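Local coordinates for protein alpha-rhamnosidase (Dictyoglomus thermophilum, PDB 6I60) that probably hydrolyses terminal non-reducing alpha-L-rhamnose residues from alpha-L-rhamnosides, such as natural flavonoid glycosides, at residues A[185-196]-A[229-240]. Sequence-based numbering, arbitrary orientation.
Sequences ISKKIKRARVYI and YTVYDVSKNIRD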
loop_
_atom_site.group_PDB
_atom_site.type_symbol
_atom_site.label_atom_id
_atom_site.label_comp_id
_atom_site.label_asym_id
_atom_site.label_seq_id
_atom_site.Cartn_x
_atom_site.Cartn_y
_atom_site.Cartn_z
ATOM N N ILE A 185 1.093 11.503 -40.002
ATOM C CA ILE A 185 0.683 12.796 -39.470
ATOM C C ILE A 185 1.142 13.882 -40.435
ATOM O O ILE A 185 2.240 13.799 -40.999
ATOM C CB ILE A 185 1.257 13.042 -38.057
ATOM C CG1 ILE A 185 0.963 11.853 -37.139
ATOM C CG2 ILE A 185 0.694 14.321 -37.459
ATOM C CD1 ILE A 185 -0.498 11.719 -36.758
ATOM N N SER A 186 0.299 14.896 -40.633
ATOM C CA SER A 186 0.639 16.006 -41.516
ATOM C C SER A 186 0.453 17.344 -40.807
ATOM O O SER A 186 1.433 18.046 -40.534
ATOM C CB SER A 186 -0.205 15.953 -42.791
ATOM O OG SER A 186 -1.504 15.457 -42.521
ATOM N N LYS A 187 -0.795 17.705 -40.512
ATOM C CA LYS A 187 -1.077 18.925 -39.769
ATOM C C LYS A 187 -0.504 18.835 -38.358
ATOM O O LYS A 187 -0.450 17.759 -37.754
ATOM C CB LYS A 187 -2.584 19.174 -39.707
ATOM N N LYS A 188 -0.075 19.979 -37.825
ATOM C CA LYS A 188 0.644 19.957 -36.559
ATOM C C LYS A 188 -0.298 19.701 -35.392
ATOM O O LYS A 188 -1.407 20.237 -35.328
ATOM C CB LYS A 188 1.432 21.251 -36.341
ATOM C CG LYS A 188 2.748 21.346 -37.143
ATOM C CD LYS A 188 3.456 19.991 -37.430
ATOM C CE LYS A 188 3.919 19.189 -36.201
ATOM N NZ LYS A 188 3.848 17.730 -36.516
ATOM N N ILE A 189 0.169 18.868 -34.464
ATOM C CA ILE A 189 -0.670 18.379 -33.381
ATOM C C ILE A 189 -0.831 19.453 -32.311
ATOM O O ILE A 189 0.001 20.350 -32.151
ATOM C CB ILE A 189 -0.083 17.087 -32.785
ATOM C CG1 ILE A 189 1.371 17.316 -32.376
ATOM C CG2 ILE A 189 -0.175 15.941 -33.778
ATOM C CD1 ILE A 189 1.781 16.534 -31.166
ATOM N N LYS A 190 -1.930 19.350 -31.569
ATOM C CA LYS A 190 -2.153 20.133 -30.362
ATOM C C LYS A 190 -1.898 19.323 -29.099
ATOM O O LYS A 190 -1.300 19.834 -28.147
ATOM C CB LYS A 190 -3.584 20.680 -30.344
ATOM C CG LYS A 190 -3.834 21.756 -29.301
ATOM C CD LYS A 190 -5.065 22.580 -29.644
ATOM C CE LYS A 190 -6.329 21.952 -29.078
ATOM N NZ LYS A 190 -7.559 22.446 -29.761
ATOM N N ARG A 191 -2.330 18.064 -29.081
ATOM C CA ARG A 191 -2.080 17.156 -27.972
ATOM C C ARG A 191 -2.280 15.731 -28.468
ATOM O O ARG A 191 -2.945 15.496 -29.480
ATOM C CB ARG A 191 -2.999 17.448 -26.781
ATOM C CG ARG A 191 -4.417 16.942 -26.964
ATOM C CD ARG A 191 -5.150 16.851 -25.640
ATOM N NE ARG A 191 -6.598 16.884 -25.822
ATOM C CZ ARG A 191 -7.468 16.275 -25.024
ATOM N NH1 ARG A 191 -7.037 15.579 -23.980
ATOM N NH2 ARG A 191 -8.767 16.361 -25.269
ATOM N N ALA A 192 -1.692 14.783 -27.741
ATOM C CA ALA A 192 -1.805 13.373 -28.085
ATOM C C ALA A 192 -1.972 12.553 -26.817
ATOM O O ALA A 192 -1.294 12.797 -25.816
ATOM C CB ALA A 192 -0.581 12.882 -28.869
ATOM N N ARG A 193 -2.880 11.582 -26.868
ATOM C CA ARG A 193 -3.149 10.704 -25.741
ATOM C C ARG A 193 -3.195 9.261 -26.220
ATOM O O ARG A 193 -3.536 8.980 -27.373
ATOM C CB ARG A 193 -4.466 11.065 -25.048
ATOM C CG ARG A 193 -4.465 12.437 -24.401
ATOM C CD ARG A 193 -3.438 12.515 -23.286
ATOM N NE ARG A 193 -3.552 13.757 -22.529
ATOM C CZ ARG A 193 -2.895 14.873 -22.825
ATOM N NH1 ARG A 193 -2.072 14.902 -23.865
ATOM N NH2 ARG A 193 -3.058 15.957 -22.080
ATOM N N VAL A 194 -2.852 8.347 -25.316
ATOM C CA VAL A 194 -2.750 6.925 -25.621
ATOM C C VAL A 194 -3.369 6.156 -24.462
ATOM O O VAL A 194 -2.926 6.294 -23.318
ATOM C CB VAL A 194 -1.290 6.494 -25.851
ATOM C CG1 VAL A 194 -1.093 5.037 -25.506
ATOM C CG2 VAL A 194 -0.887 6.749 -27.291
ATOM N N TYR A 195 -4.400 5.365 -24.751
ATOM C CA TYR A 195 -5.166 4.647 -23.731
ATOM C C TYR A 195 -4.997 3.153 -23.985
ATOM O O TYR A 195 -5.692 2.577 -24.827
ATOM C CB TYR A 195 -6.638 5.057 -23.757
ATOM C CG TYR A 195 -6.873 6.553 -23.817
ATOM C CD1 TYR A 195 -6.804 7.241 -25.023
ATOM C CD2 TYR A 195 -7.175 7.275 -22.670
ATOM C CE1 TYR A 195 -7.018 8.607 -25.082
ATOM C CE2 TYR A 195 -7.395 8.642 -22.721
ATOM C CZ TYR A 195 -7.314 9.302 -23.928
ATOM O OH TYR A 195 -7.530 10.660 -23.977
ATOM N N ILE A 196 -4.082 2.526 -23.248
ATOM C CA ILE A 196 -3.674 1.148 -23.492
ATOM C C ILE A 196 -3.993 0.301 -22.268
ATOM O O ILE A 196 -3.891 0.769 -21.129
ATOM C CB ILE A 196 -2.172 1.066 -23.841
ATOM C CG1 ILE A 196 -1.725 -0.388 -24.015
ATOM C CG2 ILE A 196 -1.335 1.787 -22.792
ATOM C CD1 ILE A 196 -0.427 -0.542 -24.774
ATOM N N TYR A 229 -6.965 0.319 -17.392
ATOM C CA TYR A 229 -6.144 0.807 -18.489
ATOM C C TYR A 229 -5.392 2.060 -18.057
ATOM O O TYR A 229 -5.814 2.780 -17.149
ATOM C CB TYR A 229 -6.992 1.096 -19.733
ATOM C CG TYR A 229 -7.884 2.315 -19.630
ATOM C CD1 TYR A 229 -9.145 2.230 -19.057
ATOM C CD2 TYR A 229 -7.469 3.547 -20.122
ATOM C CE1 TYR A 229 -9.964 3.341 -18.964
ATOM C CE2 TYR A 229 -8.280 4.662 -20.034
ATOM C CZ TYR A 229 -9.527 4.553 -19.454
ATOM O OH TYR A 229 -10.337 5.660 -19.366
ATOM N N THR A 230 -4.264 2.307 -18.715
ATOM C CA THR A 230 -3.415 3.453 -18.429
ATOM C C THR A 230 -3.438 4.420 -19.606
ATOM O O THR A 230 -3.420 4.001 -20.767
ATOM C CB THR A 230 -1.976 3.010 -18.142
ATOM O OG1 THR A 230 -1.978 2.002 -17.124
ATOM C CG2 THR A 230 -1.131 4.186 -17.679
ATOM N N VAL A 231 -3.488 5.715 -19.301
ATOM C CA VAL A 231 -3.458 6.771 -20.307
ATOM C C VAL A 231 -2.124 7.497 -20.206
ATOM O O VAL A 231 -1.681 7.849 -19.105
ATOM C CB VAL A 231 -4.633 7.750 -20.141
ATOM C CG1 VAL A 231 -4.759 8.174 -18.700
ATOM C CG2 VAL A 231 -4.439 8.965 -21.035
ATOM N N TYR A 232 -1.485 7.717 -21.351
ATOM C CA TYR A 232 -0.193 8.379 -21.413
ATOM C C TYR A 232 -0.284 9.632 -22.273
ATOM O O TYR A 232 -1.104 9.720 -23.192
ATOM C CB TYR A 232 0.880 7.444 -21.976
ATOM C CG TYR A 232 1.241 6.299 -21.060
ATOM C CD1 TYR A 232 1.994 6.512 -19.913
ATOM C CD2 TYR A 232 0.833 5.003 -21.346
ATOM C CE1 TYR A 232 2.328 5.467 -19.073
ATOM C CE2 TYR A 232 1.164 3.951 -20.513
ATOM C CZ TYR A 232 1.911 4.187 -19.378
ATOM O OH TYR A 232 2.239 3.140 -18.547
ATOM N N ASP A 233 0.571 10.603 -21.962
ATOM C CA ASP A 233 0.689 11.832 -22.737
ATOM C C ASP A 233 1.849 11.661 -23.709
ATOM O O ASP A 233 3.015 11.672 -23.302
ATOM C CB ASP A 233 0.900 13.038 -21.825
ATOM C CG ASP A 233 1.454 14.241 -22.566
ATOM O OD1 ASP A 233 0.926 14.575 -23.648
ATOM O OD2 ASP A 233 2.421 14.853 -22.067
ATOM N N VAL A 234 1.529 11.498 -24.989
ATOM C CA VAL A 234 2.544 11.259 -26.008
ATOM C C VAL A 234 2.538 12.406 -27.007
ATOM O O VAL A 234 2.820 12.211 -28.195
ATOM C CB VAL A 234 2.317 9.909 -26.713
ATOM C CG1 VAL A 234 2.538 8.767 -25.738
ATOM C CG2 VAL A 234 0.914 9.847 -27.302
ATOM N N SER A 235 2.218 13.611 -26.530
ATOM C CA SER A 235 2.191 14.776 -27.407
ATOM C C SER A 235 3.554 15.009 -28.047
ATOM O O SER A 235 3.699 14.951 -29.273
ATOM C CB SER A 235 1.741 16.009 -26.624
ATOM O OG SER A 235 0.406 15.865 -26.175
ATOM N N LYS A 236 4.576 15.250 -27.226
ATOM C CA LYS A 236 5.908 15.539 -27.746
ATOM C C LYS A 236 6.619 14.263 -28.176
ATOM O O LYS A 236 7.830 14.121 -27.978
ATOM C CB LYS A 236 6.742 16.282 -26.698
ATOM C CG LYS A 236 6.245 17.686 -26.372
ATOM C CD LYS A 236 5.752 18.414 -27.613
ATOM C CE LYS A 236 6.391 19.789 -27.737
ATOM N NZ LYS A 236 6.710 20.124 -29.152
ATOM N N ASN A 237 5.870 13.328 -28.764
ATOM C CA ASN A 237 6.447 12.098 -29.293
ATOM C C ASN A 237 5.919 11.771 -30.685
ATOM O O ASN A 237 6.210 10.683 -31.197
ATOM C CB ASN A 237 6.164 10.915 -28.356
ATOM C CG ASN A 237 7.056 10.908 -27.132
ATOM O OD1 ASN A 237 6.584 10.744 -26.009
ATOM N ND2 ASN A 237 8.358 11.074 -27.346
ATOM N N ILE A 238 5.172 12.676 -31.315
ATOM C CA ILE A 238 4.397 12.329 -32.501
ATOM C C ILE A 238 5.208 12.422 -33.795
ATOM O O ILE A 238 4.952 11.658 -34.732
ATOM C CB ILE A 238 3.138 13.216 -32.555
ATOM C CG1 ILE A 238 2.096 12.707 -31.557
ATOM C CG2 ILE A 238 2.536 13.266 -33.955
ATOM C CD1 ILE A 238 1.886 11.206 -31.600
ATOM N N ARG A 239 6.188 13.329 -33.867
ATOM C CA ARG A 239 7.000 13.525 -35.067
ATOM C C ARG A 239 6.138 14.029 -36.222
ATOM O O ARG A 239 4.963 14.356 -36.030
ATOM C CB ARG A 239 7.727 12.229 -35.455
ATOM C CG ARG A 239 9.084 12.416 -36.111
ATOM C CD ARG A 239 9.602 11.095 -36.665
ATOM N NE ARG A 239 11.021 11.157 -37.004
ATOM C CZ ARG A 239 12.009 11.135 -36.115
ATOM N NH1 ARG A 239 11.741 11.051 -34.817
ATOM N NH2 ARG A 239 13.270 11.197 -36.522
ATOM N N ASP A 240 6.709 14.100 -37.423
ATOM C CA ASP A 240 5.982 14.649 -38.561
ATOM C C ASP A 240 5.421 13.555 -39.458
ATOM O O ASP A 240 4.269 13.142 -39.289
ATOM C CB ASP A 240 6.882 15.582 -39.374
ATOM C CG ASP A 240 6.092 16.501 -40.286
ATOM O OD1 ASP A 240 4.943 16.845 -39.938
ATOM O OD2 ASP A 240 6.619 16.877 -41.353
#
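I196 and T230 begin an antiparallel ladder in which each residue's backbone N-H bonds to the other's carbonyl, and V194 and Y232 repeat the exchange, Y232 N donating to V194 O at 2.8 Å. Past the end of strand 230-233 one backbone bond persists, V234 N to A192 O, and a side chain supplies the next acceptor. A192 N gives its hydrogen to the hydroxyl of S235 (N to OG 2.8 Å), and that hydroxyl donates in turn to D233, OG to OD1 2.9 Å. A192 O accepts twice from opposite faces of its carbonyl plane: from V234 N at 3.2 Å and from R193 NH1 at 3.0 Å. The arginine chain bends back at chi2 (-63°), bringing NH1 also to D233 OD1 in a 3.0 Å salt bridge, the guanidinium and carboxylate planes 69° apart. Its NH2 pairs with E136, which R191 shares. Without the hydroxyl of S235, as with an alanine here, A192 N would probably lack its acceptor, and OD1 would keep R193 NH1 but lose a donor. V194 CG2 meets V234 CG2 at 3.6 Å, and A192 CB rests against I238 CG1. On the face that carries R193 and D233, V231 CG2 lies 3.4 Å from Y195 CE2, the two side chains side by side. Strand 264-273 flanks 189-199 on its other edge, and K190 and R191, both opposite E272, form a classic beta bulge there. The whole is an antiparallel strand pair, 189-199 with 226-233, inside a mixed beta-sheet of the alpha-L-rhamnosidase N-terminal domain.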